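Local coordinates for protein lysine-sensitive aspartokinase 3 (Escherichia coli, PDB 2J0W) that catalyses the ATP-dependent phosphorylation of L-aspartate to 4-phospho-L-aspartate, the first step of lysine biosynthesis, and is feedback-inhibited by lysine, at residues Val33-Leu38 against Ala206-Ala211. Numbering follows the deposited sequence.
Sequences VRLVVL and ALLAEA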
loop_
_atom_site.group_PDB
_atom_site.type_symbol
_atom_site.label_atom_id
_atom_site.label_comp_id
_atom_site.label_asym_id
_atom_site.label_seq_id
_atom_site.Cartn_x
_atom_site.Cartn_y
_atom_site.Cartn_z
ATOM N N VAL A 33 -13.426 -42.806 -0.620
ATOM C CA VAL A 33 -14.371 -41.723 -0.379
ATOM C C VAL A 33 -15.294 -42.209 0.733
ATOM O O VAL A 33 -16.135 -43.088 0.524
ATOM C CB VAL A 33 -15.210 -41.417 -1.634
ATOM C CG1 VAL A 33 -16.194 -40.281 -1.357
ATOM C CG2 VAL A 33 -14.303 -41.026 -2.782
ATOM N N ARG A 34 -15.116 -41.633 1.912
ATOM C CA ARG A 34 -15.894 -42.003 3.080
ATOM C C ARG A 34 -16.779 -40.842 3.517
ATOM O O ARG A 34 -17.771 -41.028 4.223
ATOM C CB ARG A 34 -14.945 -42.389 4.207
ATOM C CG ARG A 34 -13.909 -43.422 3.774
ATOM C CD ARG A 34 -14.107 -44.723 4.512
ATOM N NE ARG A 34 -15.516 -45.087 4.573
ATOM C CZ ARG A 34 -15.953 -46.315 4.814
ATOM N NH1 ARG A 34 -15.089 -47.304 5.011
ATOM N NH2 ARG A 34 -17.255 -46.552 4.861
ATOM N N LEU A 35 -16.406 -39.635 3.114
ATOM C CA LEU A 35 -17.190 -38.464 3.468
ATOM C C LEU A 35 -17.550 -37.657 2.230
ATOM O O LEU A 35 -16.685 -37.310 1.418
ATOM C CB LEU A 35 -16.416 -37.583 4.454
ATOM C CG LEU A 35 -17.106 -36.320 4.989
ATOM C CD1 LEU A 35 -18.411 -36.646 5.704
ATOM C CD2 LEU A 35 -16.163 -35.645 5.942
ATOM N N VAL A 36 -18.835 -37.368 2.080
ATOM C CA VAL A 36 -19.277 -36.585 0.943
ATOM C C VAL A 36 -19.853 -35.279 1.473
ATOM O O VAL A 36 -20.510 -35.250 2.519
ATOM C CB VAL A 36 -20.347 -37.338 0.118
ATOM C CG1 VAL A 36 -20.745 -36.517 -1.112
ATOM C CG2 VAL A 36 -19.801 -38.690 -0.304
ATOM N N VAL A 37 -19.586 -34.196 0.758
ATOM C CA VAL A 37 -20.075 -32.898 1.162
ATOM C C VAL A 37 -20.899 -32.349 0.017
ATOM O O VAL A 37 -20.409 -32.232 -1.106
ATOM C CB VAL A 37 -18.896 -31.969 1.490
ATOM C CG1 VAL A 37 -19.378 -30.550 1.725
ATOM C CG2 VAL A 37 -18.185 -32.492 2.722
ATOM N N LEU A 38 -22.160 -32.032 0.293
ATOM C CA LEU A 38 -23.041 -31.518 -0.748
ATOM C C LEU A 38 -23.504 -30.106 -0.489
ATOM O O LEU A 38 -23.698 -29.713 0.656
ATOM C CB LEU A 38 -24.291 -32.381 -0.872
ATOM C CG LEU A 38 -24.199 -33.862 -1.221
ATOM C CD1 LEU A 38 -25.612 -34.433 -1.214
ATOM C CD2 LEU A 38 -23.540 -34.051 -2.581
ATOM N N ALA A 206 -12.676 -28.785 2.903
ATOM C CA ALA A 206 -11.295 -28.705 3.358
ATOM C C ALA A 206 -11.230 -28.812 4.883
ATOM O O ALA A 206 -10.354 -29.484 5.425
ATOM C CB ALA A 206 -10.674 -27.395 2.906
ATOM N N LEU A 207 -12.172 -28.160 5.567
ATOM C CA LEU A 207 -12.217 -28.145 7.033
ATOM C C LEU A 207 -12.324 -29.514 7.692
ATOM O O LEU A 207 -11.558 -29.837 8.607
ATOM C CB LEU A 207 -13.377 -27.261 7.516
ATOM C CG LEU A 207 -13.274 -25.771 7.160
ATOM C CD1 LEU A 207 -14.636 -25.109 7.309
ATOM C CD2 LEU A 207 -12.227 -25.093 8.036
ATOM N N LEU A 208 -13.286 -30.307 7.234
ATOM C CA LEU A 208 -13.514 -31.643 7.779
ATOM C C LEU A 208 -12.386 -32.597 7.373
ATOM O O LEU A 208 -12.101 -33.581 8.068
ATOM C CB LEU A 208 -14.865 -32.172 7.287
ATOM C CG LEU A 208 -16.073 -31.296 7.637
ATOM C CD1 LEU A 208 -17.150 -31.438 6.577
ATOM C CD2 LEU A 208 -16.599 -31.689 8.990
ATOM N N ALA A 209 -11.749 -32.291 6.242
ATOM C CA ALA A 209 -10.640 -33.093 5.738
ATOM C C ALA A 209 -9.475 -32.945 6.719
ATOM O O ALA A 209 -8.852 -33.934 7.115
ATOM C CB ALA A 209 -10.232 -32.611 4.359
ATOM N N GLU A 210 -9.198 -31.704 7.112
ATOM C CA GLU A 210 -8.132 -31.424 8.060
ATOM C C GLU A 210 -8.464 -32.022 9.410
ATOM O O GLU A 210 -7.636 -32.698 10.023
ATOM C CB GLU A 210 -7.942 -29.922 8.217
ATOM C CG GLU A 210 -7.256 -29.528 9.507
ATOM C CD GLU A 210 -6.827 -28.081 9.499
ATOM O OE1 GLU A 210 -7.634 -27.226 9.073
ATOM O OE2 GLU A 210 -5.686 -27.797 9.920
ATOM N N ALA A 211 -9.683 -31.769 9.871
ATOM C CA ALA A 211 -10.133 -32.277 11.163
ATOM C C ALA A 211 -10.108 -33.798 11.251
ATOM O O ALA A 211 -9.934 -34.351 12.338
ATOM C CB ALA A 211 -11.539 -31.767 11.469
#
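L208 meets L35 and V37 through purely apolar contacts, using a different part of its side chain for each. Its CB lies 3.9 Å from CD2 of L35, the two leucine side chains crossing at about a right angle, while its CD1 reaches 4.1 Å from CG2 of V37 at a slant. CG of L208 stands opposite its carbonyl carbon (chi1 -58°), and chi2 of 150° carries CD1 away from CA to V37. In L35 the extended methyl, CD2, roughly anti to CA across the CB-CG bond, is the one reaching L208. The contact is small, 102 Å² summed over both sides, and all three residues are buried.

In the amino acid kinase fold this joins an inner strand of the central sheet, 33-38, to helix 200-211 packed on one face. The nearest backbone pair, L35 and A209, has CA atoms 8.8 Å apart, and no hydrogen bond links the segments. The strand's polar backbone is engaged laterally instead: L35 and V37 bond to S7, whereas R34 and V36 bond to V179. Toward the active site, the nearest side-chain atoms of V37 and substrate-binding S201, on L208's helix, are about 5 Å apart.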